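Local coordinates for HAD family phosphatase (Pseudomonas syringae pv. tomato, PDB 2ODA), which belongs to a Pseudomonas-specific subfamily of the haloacid dehalogenase superfamily and is probably a hydrolase related to phosphatases, of uncertain substrate, at residues B[71-74]-B[75-79]. Numbering follows the deposited sequence.
Sequences APVN and DWMIA
V73 and M77, a selenomethionine, meet on both backbone and side chain at a type I-like beta turn over V73-W76, nested in an alpha-turn closed by M77 N. It leads from helix 63-69 into strand 78-79, an outermost strand, within this chain, of the parallel sheet in this Rossmann-like HAD fold. The carbonyl O of V73 takes two N-H groups: M77 N at 2.9 Å, approaching almost straight in line with the C=O (170°), and W76 N at 3.2 Å, which lies above the carbonyl plane. N74 and D75 form the corners of the beta turn. On the buried side, V73 CG1 rests 3.9 Å from M77 CE. The M77 chain sets out with CG anti to the backbone N (chi1 -166°) and bends at chi3 (-54°), which brings the terminal methyl back against the valine. L45 of helix 41-51 touches both side chains; W57 touches V73 and C55 touches M77, both from strand 55-58, and I78 pairs its backbone with those last two residues.

Toward the outside, waters take over. One donates to both N74 O and M77 O, linking a corner of the turn to its last residue. Another accepts from D75 N and lies 2.7 Å from A71 O, to which it can donate. The indole of W76 has its CD1 3.6 Å from V73 O, and NE1 donates in the ring plane to a water 3.0 Å away, which in turn donates to P72 O at 2.9 Å.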
ATOM      1  N   ALA B  71      -1.807  26.318  -7.298  1.00  8.08           N
ATOM      2  CA  ALA B  71      -2.218  27.587  -6.667  1.00  8.57           C
ATOM      3  C   ALA B  71      -3.610  27.573  -5.999  1.00  8.99           C
ATOM      4  O   ALA B  71      -3.714  27.982  -4.832  1.00  9.26           O
ATOM      5  CB  ALA B  71      -2.065  28.774  -7.632  1.00  8.46           C
ATOM      6  N   PRO B  72      -4.675  27.111  -6.707  1.00  8.91           N
ATOM      7  CA  PRO B  72      -5.980  27.137  -6.047  1.00  9.24           C
ATOM      8  C   PRO B  72      -6.233  26.119  -4.915  1.00  9.51           C
ATOM      9  O   PRO B  72      -7.285  26.193  -4.286  1.00  9.46           O
ATOM     10  CB  PRO B  72      -6.959  26.898  -7.208  1.00  9.65           C
ATOM     11  CG  PRO B  72      -6.182  26.032  -8.142  1.00  9.35           C
ATOM     12  CD  PRO B  72      -4.806  26.655  -8.108  1.00  8.46           C
ATOM     13  N   VAL B  73      -5.290  25.210  -4.653  1.00  9.56           N
ATOM     14  CA  VAL B  73      -5.444  24.219  -3.574  1.00  9.22           C
ATOM     15  C   VAL B  73      -4.319  24.243  -2.534  1.00 10.29           C
ATOM     16  O   VAL B  73      -4.407  23.567  -1.506  1.00 10.62           O
ATOM     17  CB  VAL B  73      -5.602  22.746  -4.099  1.00  9.67           C
ATOM     18  CG1 VAL B  73      -6.862  22.572  -4.969  1.00  7.75           C
ATOM     19  CG2 VAL B  73      -4.321  22.236  -4.817  1.00  8.50           C
ATOM     20  N   ASN B  74      -3.255  25.001  -2.773  1.00 11.19           N
ATOM     21  CA  ASN B  74      -2.106  24.908  -1.869  1.00 13.24           C
ATOM     22  C   ASN B  74      -2.292  25.568  -0.492  1.00 14.55           C
ATOM     23  O   ASN B  74      -1.396  25.494   0.336  1.00 14.91           O
ATOM     24  CB  ASN B  74      -0.784  25.351  -2.537  1.00 13.48           C
ATOM     25  CG  ASN B  74      -0.758  26.828  -2.894  1.00 13.23           C
ATOM     26  OD1 ASN B  74      -1.341  27.667  -2.205  1.00 13.70           O
ATOM     27  ND2 ASN B  74      -0.055  27.155  -3.974  1.00 11.48           N
ATOM     28  N   ASP B  75      -3.426  26.235  -0.280  1.00 16.53           N
ATOM     29  CA  ASP B  75      -3.779  26.783   1.035  1.00 17.89           C
ATOM     30  C   ASP B  75      -3.882  25.627   2.063  1.00 17.68           C
ATOM     31  O   ASP B  75      -3.606  25.825   3.242  1.00 18.66           O
ATOM     32  CB  ASP B  75      -5.135  27.533   0.980  1.00 18.86           C
ATOM     33  CG  ASP B  75      -5.049  28.950   0.366  1.00 22.62           C
ATOM     34  OD1 ASP B  75      -4.093  29.706   0.635  1.00 26.82           O
ATOM     35  OD2 ASP B  75      -5.987  29.332  -0.382  1.00 27.89           O
ATOM     36  N   TRP B  76      -4.267  24.421   1.619  1.00 16.15           N
ATOM     37  CA  TRP B  76      -4.631  23.362   2.561  1.00 14.66           C
ATOM     38  C   TRP B  76      -4.306  21.949   2.091  1.00 14.76           C
ATOM     39  O   TRP B  76      -4.231  21.015   2.897  1.00 13.71           O
ATOM     40  CB  TRP B  76      -6.121  23.474   2.886  1.00 14.23           C
ATOM     41  CG  TRP B  76      -7.005  23.125   1.715  1.00 12.09           C
ATOM     42  CD1 TRP B  76      -7.279  23.903   0.612  1.00 11.32           C
ATOM     43  CD2 TRP B  76      -7.702  21.895   1.523  1.00 12.35           C
ATOM     44  NE1 TRP B  76      -8.111  23.223  -0.252  1.00 12.44           N
ATOM     45  CE2 TRP B  76      -8.394  21.991   0.291  1.00 12.81           C
ATOM     46  CE3 TRP B  76      -7.815  20.710   2.277  1.00  9.26           C
ATOM     47  CZ2 TRP B  76      -9.196  20.949  -0.195  1.00 12.94           C
ATOM     48  CZ3 TRP B  76      -8.616  19.678   1.789  1.00 11.31           C
ATOM     49  CH2 TRP B  76      -9.297  19.811   0.567  1.00 11.39           C
HETATM   50  N   MSE B  77      -4.152  21.762   0.783  1.00 14.90           N
HETATM   51  CA  MSE B  77      -3.905  20.424   0.277  1.00 15.46           C
HETATM   52  C   MSE B  77      -2.412  20.194   0.125  1.00 14.92           C
HETATM   53  O   MSE B  77      -1.698  21.054  -0.392  1.00 16.13           O
HETATM   54  CB  MSE B  77      -4.646  20.173  -1.050  1.00 15.23           C
HETATM   55  CG  MSE B  77      -4.698  18.706  -1.423  1.00 15.11           C
HETATM   56 SE   MSE B  77      -5.555  18.386  -3.146  1.00 19.76          SE
HETATM   57  CE  MSE B  77      -7.222  19.328  -2.810  1.00 11.50           C
ATOM     58  N   ILE B  78      -1.968  19.025   0.576  1.00 14.47           N
ATOM     59  CA  ILE B  78      -0.576  18.571   0.522  1.00 14.72           C
ATOM     60  C   ILE B  78      -0.155  18.266  -0.918  1.00 13.51           C
ATOM     61  O   ILE B  78      -0.923  17.662  -1.652  1.00 12.28           O
ATOM     62  CB  ILE B  78      -0.431  17.270   1.415  1.00 14.22           C
ATOM     63  CG1 ILE B  78      -0.790  17.557   2.888  1.00 17.45           C
ATOM     64  CG2 ILE B  78       0.945  16.600   1.272  1.00 17.11           C
ATOM     65  CD1 ILE B  78      -0.135  18.801   3.508  1.00 19.68           C
ATOM     66  N   ALA B  79       1.041  18.700  -1.331  1.00 12.00           N
ATOM     67  CA  ALA B  79       1.638  18.199  -2.562  1.00 11.82           C
ATOM     68  C   ALA B  79       2.324  16.854  -2.277  1.00 11.68           C
ATOM     69  O   ALA B  79       3.275  16.809  -1.501  1.00 10.82           O
ATOM     70  CB  ALA B  79       2.644  19.205  -3.097  1.00 12.55           C
TER
HETATM   71  O   HOH W   1      -5.066  27.668  -2.510  1.00 27.73           O
HETATM   72  O   HOH W   2      -9.100  24.768  -2.607  1.00 11.78           O
HETATM   73  O   HOH W   3      -0.727  22.640   1.578  1.00 24.88           O
HETATM   74  O   HOH W   4      -2.746  29.755  -2.168  1.00 32.81           O